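Local coordinates for malonyl CoA-acyl carrier protein transacylase (Clostridium perfringens, PDB 3PTW) that probably transfers the malonyl group from malonyl-CoA to acyl carrier protein, the reaction that supplies extender units for fatty acid synthesis, at residues 13-25 with 42-54. Numbering follows the deposited sequence.
Sequences AQYVGMGKEFFDN and IDMEELCFNDPEG
The ring of F49 lies between K20 on one face and, on the opposite one, CA of E45 from its own helix. K20 CD sits 4.0 Å from the F49 ring centroid and 24° off the normal, a CH-pi contact; bends along the K20 chain then carry NZ away to a salt bridge with D24 OD2. At the ring edge, near its plane, M18 O comes 3.4 Å from F49 CE1. The CE2-CZ edge of F49 points at the face of F23: the centroids are 5.1 Å apart and the planes 63° from each other, a T-shaped (edge-to-face) pair, with F23 CB 3.5 Å from F49 CZ. F23 CG, turned opposite its backbone N about the CA-CB bond, carries the CE1-CZ end of the ring across to E45, whose carboxylate plane is turned 45° from the ring and whose CD lies 3.4 Å from F23 CE1. E45 OE1 also forms a salt bridge with K34 of helix 27-40.

Beyond the rings, the backbones meet directly. G17 N donates to C48 O (2.7 Å), in the carbonyl plane, and V16 CG1 rests 3.3 Å from F49 O. The backbones come closest at G17, whose CA is nearest that of F49, while the backbone of G19 runs by F49 CE1; both glycines adopt positive phi in overlapping type II turns, Y15-M18 and G17-K20. On the buried side, M18 CE touches C48 SG, and M18 also packs on T69 of helix 59-79. The arrangement joins a glycine-rich loop, leading from strand 4-8 into helix 20-25, to the C-terminal end of helix 44-49, consistent with the helices that flank the mixed, mainly parallel sheet of the acyltransferase alpha/beta domain.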
loop_
_atom_site.group_PDB
_atom_site.type_symbol
_atom_site.label_atom_id
_atom_site.label_comp_id
_atom_site.label_asym_id
_atom_site.label_seq_id
_atom_site.Cartn_x
_atom_site.Cartn_y
_atom_site.Cartn_z
ATOM N N ALA A 13 2.203 -5.408 -6.673
ATOM C CA ALA A 13 1.538 -6.716 -6.588
ATOM C C ALA A 13 0.497 -6.975 -7.691
ATOM O O ALA A 13 -0.112 -8.049 -7.735
ATOM C CB ALA A 13 0.908 -6.895 -5.206
ATOM N N GLN A 14 0.276 -6.010 -8.578
ATOM C CA GLN A 14 -0.720 -6.188 -9.646
ATOM C C GLN A 14 -0.298 -7.258 -10.651
ATOM O O GLN A 14 0.888 -7.495 -10.857
ATOM C CB GLN A 14 -1.017 -4.864 -10.369
ATOM C CG GLN A 14 0.077 -4.386 -11.348
ATOM C CD GLN A 14 1.277 -3.728 -10.662
ATOM O OE1 GLN A 14 1.288 -3.538 -9.449
ATOM N NE2 GLN A 14 2.290 -3.375 -11.449
ATOM N N TYR A 15 -1.284 -7.901 -11.266
ATOM C CA TYR A 15 -1.052 -8.864 -12.347
ATOM C C TYR A 15 -2.323 -9.020 -13.170
ATOM O O TYR A 15 -3.443 -8.818 -12.665
ATOM C CB TYR A 15 -0.600 -10.234 -11.809
ATOM C CG TYR A 15 -1.546 -10.880 -10.797
ATOM C CD1 TYR A 15 -2.533 -11.799 -11.198
ATOM C CD2 TYR A 15 -1.434 -10.586 -9.437
ATOM C CE1 TYR A 15 -3.402 -12.384 -10.254
ATOM C CE2 TYR A 15 -2.286 -11.155 -8.495
ATOM C CZ TYR A 15 -3.256 -12.050 -8.892
ATOM O OH TYR A 15 -4.074 -12.606 -7.922
ATOM N N VAL A 16 -2.140 -9.373 -14.442
ATOM C CA VAL A 16 -3.255 -9.607 -15.346
ATOM C C VAL A 16 -4.096 -10.764 -14.817
ATOM O O VAL A 16 -3.571 -11.832 -14.512
ATOM C CB VAL A 16 -2.759 -9.921 -16.779
ATOM C CG1 VAL A 16 -3.930 -10.054 -17.733
ATOM C CG2 VAL A 16 -1.797 -8.837 -17.257
ATOM N N GLY A 17 -5.403 -10.539 -14.715
ATOM C CA GLY A 17 -6.335 -11.544 -14.209
ATOM C C GLY A 17 -6.676 -11.372 -12.732
ATOM O O GLY A 17 -7.553 -12.056 -12.226
ATOM N N MET A 18 -5.998 -10.462 -12.028
ATOM C CA MET A 18 -6.371 -10.195 -10.631
ATOM C C MET A 18 -7.839 -9.751 -10.589
ATOM O O MET A 18 -8.345 -9.136 -11.539
ATOM C CB MET A 18 -5.438 -9.171 -9.982
ATOM C CG MET A 18 -5.608 -7.737 -10.482
ATOM S SD MET A 18 -4.386 -6.620 -9.776
ATOM C CE MET A 18 -4.920 -5.069 -10.529
ATOM N N GLY A 19 -8.542 -10.127 -9.527
ATOM C CA GLY A 19 -9.956 -9.784 -9.381
ATOM C C GLY A 19 -10.952 -10.669 -10.099
ATOM O O GLY A 19 -12.128 -10.723 -9.721
ATOM N N LYS A 20 -10.494 -11.367 -11.136
ATOM C CA LYS A 20 -11.390 -12.119 -11.997
ATOM C C LYS A 20 -12.158 -13.221 -11.263
ATOM O O LYS A 20 -13.359 -13.364 -11.467
ATOM C CB LYS A 20 -10.630 -12.683 -13.208
ATOM C CG LYS A 20 -11.446 -13.596 -14.105
ATOM C CD LYS A 20 -12.167 -12.803 -15.174
ATOM C CE LYS A 20 -12.335 -13.627 -16.450
ATOM N NZ LYS A 20 -13.639 -14.347 -16.481
ATOM N N GLU A 21 -11.486 -13.989 -10.410
ATOM C CA GLU A 21 -12.163 -15.104 -9.721
ATOM C C GLU A 21 -13.256 -14.611 -8.786
ATOM O O GLU A 21 -14.328 -15.223 -8.702
ATOM C CB GLU A 21 -11.177 -16.017 -8.987
ATOM C CG GLU A 21 -10.333 -16.876 -9.922
ATOM C CD GLU A 21 -9.423 -17.852 -9.195
ATOM O OE1 GLU A 21 -9.502 -17.991 -7.957
ATOM O OE2 GLU A 21 -8.623 -18.504 -9.879
ATOM N N PHE A 22 -12.995 -13.500 -8.098
ATOM C CA PHE A 22 -14.041 -12.855 -7.299
ATOM C C PHE A 22 -15.142 -12.274 -8.163
ATOM O O PHE A 22 -16.327 -12.377 -7.818
ATOM C CB PHE A 22 -13.461 -11.787 -6.374
ATOM C CG PHE A 22 -13.015 -12.338 -5.057
ATOM C CD1 PHE A 22 -13.807 -12.174 -3.923
ATOM C CD2 PHE A 22 -11.833 -13.065 -4.956
ATOM C CE1 PHE A 22 -13.412 -12.697 -2.696
ATOM C CE2 PHE A 22 -11.433 -13.596 -3.739
ATOM C CZ PHE A 22 -12.232 -13.408 -2.602
ATOM N N PHE A 23 -14.742 -11.664 -9.278
ATOM C CA PHE A 23 -15.685 -11.065 -10.219
ATOM C C PHE A 23 -16.701 -12.107 -10.665
ATOM O O PHE A 23 -17.897 -11.838 -10.649
ATOM C CB PHE A 23 -14.960 -10.477 -11.442
ATOM C CG PHE A 23 -15.893 -9.934 -12.499
ATOM C CD1 PHE A 23 -16.284 -8.595 -12.482
ATOM C CD2 PHE A 23 -16.398 -10.768 -13.505
ATOM C CE1 PHE A 23 -17.156 -8.092 -13.453
ATOM C CE2 PHE A 23 -17.276 -10.281 -14.477
ATOM C CZ PHE A 23 -17.653 -8.941 -14.453
ATOM N N ASP A 24 -16.209 -13.290 -11.040
ATOM C CA ASP A 24 -17.054 -14.367 -11.561
ATOM C C ASP A 24 -17.850 -15.118 -10.504
ATOM O O ASP A 24 -18.834 -15.782 -10.824
ATOM C CB ASP A 24 -16.217 -15.369 -12.363
ATOM C CG ASP A 24 -15.612 -14.759 -13.611
ATOM O OD1 ASP A 24 -16.109 -13.716 -14.061
ATOM O OD2 ASP A 24 -14.641 -15.334 -14.151
ATOM N N ASN A 25 -17.433 -15.022 -9.247
ATOM C CA ASN A 25 -18.009 -15.892 -8.213
ATOM C C ASN A 25 -18.800 -15.171 -7.131
ATOM O O ASN A 25 -19.528 -15.805 -6.372
ATOM C CB ASN A 25 -16.917 -16.769 -7.593
ATOM C CG ASN A 25 -16.313 -17.720 -8.596
ATOM O OD1 ASN A 25 -16.895 -18.751 -8.913
ATOM N ND2 ASN A 25 -15.147 -17.369 -9.119
ATOM N N ILE A 42 -13.864 4.064 -17.879
ATOM C CA ILE A 42 -12.998 3.108 -18.577
ATOM C C ILE A 42 -13.419 1.688 -18.219
ATOM O O ILE A 42 -14.016 1.460 -17.168
ATOM C CB ILE A 42 -11.485 3.311 -18.275
ATOM C CG1 ILE A 42 -11.125 4.790 -18.127
ATOM C CG2 ILE A 42 -10.622 2.714 -19.393
ATOM C CD1 ILE A 42 -9.714 5.019 -17.586
ATOM N N ASP A 43 -13.109 0.738 -19.095
ATOM C CA ASP A 43 -13.439 -0.660 -18.865
ATOM C C ASP A 43 -12.449 -1.298 -17.880
ATOM O O ASP A 43 -11.404 -1.832 -18.274
ATOM C CB ASP A 43 -13.500 -1.426 -20.195
ATOM C CG ASP A 43 -14.206 -2.768 -20.070
ATOM O OD1 ASP A 43 -14.161 -3.391 -18.985
ATOM O OD2 ASP A 43 -14.806 -3.209 -21.067
ATOM N N MET A 44 -12.799 -1.238 -16.596
ATOM C CA MET A 44 -11.936 -1.736 -15.528
ATOM C C MET A 44 -11.822 -3.253 -15.497
ATOM O O MET A 44 -10.800 -3.790 -15.080
ATOM C CB MET A 44 -12.397 -1.196 -14.170
ATOM C CG MET A 44 -12.197 0.302 -14.049
ATOM S SD MET A 44 -10.465 0.756 -14.330
ATOM C CE MET A 44 -9.722 0.050 -12.844
ATOM N N GLU A 45 -12.877 -3.935 -15.935
ATOM C CA GLU A 45 -12.843 -5.384 -16.103
ATOM C C GLU A 45 -11.739 -5.769 -17.072
ATOM O O GLU A 45 -10.834 -6.523 -16.721
ATOM C CB GLU A 45 -14.189 -5.898 -16.611
ATOM C CG GLU A 45 -15.281 -5.857 -15.564
ATOM C CD GLU A 45 -16.653 -6.068 -16.158
ATOM O OE1 GLU A 45 -17.599 -5.389 -15.711
ATOM O OE2 GLU A 45 -16.788 -6.911 -17.076
ATOM N N GLU A 46 -11.801 -5.209 -18.277
ATOM C CA GLU A 46 -10.785 -5.437 -19.294
ATOM C C GLU A 46 -9.383 -5.061 -18.806
ATOM O O GLU A 46 -8.435 -5.809 -19.034
ATOM C CB GLU A 46 -11.148 -4.677 -20.573
ATOM C CG GLU A 46 -10.333 -5.047 -21.801
ATOM C CD GLU A 46 -10.565 -6.477 -22.302
ATOM O OE1 GLU A 46 -11.458 -7.192 -21.773
ATOM O OE2 GLU A 46 -9.832 -6.880 -23.236
ATOM N N LEU A 47 -9.252 -3.922 -18.128
ATOM C CA LEU A 47 -7.941 -3.478 -17.648
ATOM C C LEU A 47 -7.319 -4.520 -16.722
ATOM O O LEU A 47 -6.144 -4.859 -16.861
ATOM C CB LEU A 47 -8.023 -2.113 -16.930
ATOM C CG LEU A 47 -6.769 -1.569 -16.215
ATOM C CD1 LEU A 47 -5.540 -1.437 -17.152
ATOM C CD2 LEU A 47 -7.036 -0.238 -15.515
ATOM N N CYS A 48 -8.121 -5.025 -15.785
ATOM C CA CYS A 48 -7.632 -5.939 -14.760
ATOM C C CYS A 48 -7.508 -7.376 -15.237
ATOM O O CYS A 48 -6.572 -8.077 -14.845
ATOM C CB CYS A 48 -8.539 -5.897 -13.534
ATOM S SG CYS A 48 -8.318 -4.394 -12.591
ATOM N N PHE A 49 -8.454 -7.808 -16.071
ATOM C CA PHE A 49 -8.554 -9.216 -16.433
ATOM C C PHE A 49 -7.727 -9.520 -17.667
ATOM O O PHE A 49 -7.169 -10.606 -17.774
ATOM C CB PHE A 49 -10.020 -9.666 -16.621
ATOM C CG PHE A 49 -10.939 -9.291 -15.469
ATOM C CD1 PHE A 49 -10.434 -9.076 -14.179
ATOM C CD2 PHE A 49 -12.314 -9.165 -15.676
ATOM C CE1 PHE A 49 -11.277 -8.729 -13.127
ATOM C CE2 PHE A 49 -13.167 -8.827 -14.629
ATOM C CZ PHE A 49 -12.652 -8.599 -13.351
ATOM N N ASN A 50 -7.630 -8.555 -18.582
ATOM C CA ASN A 50 -6.895 -8.759 -19.831
ATOM C C ASN A 50 -5.704 -7.850 -20.055
ATOM O O ASN A 50 -4.685 -8.300 -20.567
ATOM C CB ASN A 50 -7.841 -8.668 -21.022
ATOM C CG ASN A 50 -8.744 -9.864 -21.117
ATOM O OD1 ASN A 50 -8.271 -10.991 -21.214
ATOM N ND2 ASN A 50 -10.053 -9.632 -21.074
ATOM N N ASP A 51 -5.848 -6.577 -19.678
ATOM C CA ASP A 51 -4.845 -5.526 -19.952
ATOM C C ASP A 51 -4.332 -5.455 -21.411
ATOM O O ASP A 51 -3.110 -5.468 -21.637
ATOM C CB ASP A 51 -3.673 -5.634 -18.969
ATOM C CG ASP A 51 -2.735 -4.445 -19.044
ATOM O OD1 ASP A 51 -1.556 -4.595 -18.635
ATOM O OD2 ASP A 51 -3.173 -3.371 -19.520
ATOM N N PRO A 52 -5.254 -5.334 -22.395
ATOM C CA PRO A 52 -4.897 -5.391 -23.822
ATOM C C PRO A 52 -4.151 -4.165 -24.371
ATOM O O PRO A 52 -3.686 -4.198 -25.513
ATOM C CB PRO A 52 -6.260 -5.510 -24.517
ATOM C CG PRO A 52 -7.198 -4.815 -23.600
ATOM C CD PRO A 52 -6.703 -5.115 -22.210
ATOM N N GLU A 53 -4.062 -3.094 -23.584
ATOM C CA GLU A 53 -3.336 -1.895 -24.001
ATOM C C GLU A 53 -2.005 -1.774 -23.261
ATOM O O GLU A 53 -1.193 -0.886 -23.562
ATOM C CB GLU A 53 -4.192 -0.639 -23.805
ATOM C CG GLU A 53 -5.427 -0.551 -24.718
ATOM C CD GLU A 53 -6.489 0.427 -24.208
ATOM O OE1 GLU A 53 -7.663 0.312 -24.634
ATOM O OE2 GLU A 53 -6.159 1.309 -23.385
ATOM N N GLY A 54 -1.778 -2.687 -22.317
ATOM C CA GLY A 54 -0.539 -2.715 -21.541
ATOM C C GLY A 54 -0.447 -1.616 -20.489
ATOM O O GLY A 54 0.636 -1.069 -20.252
#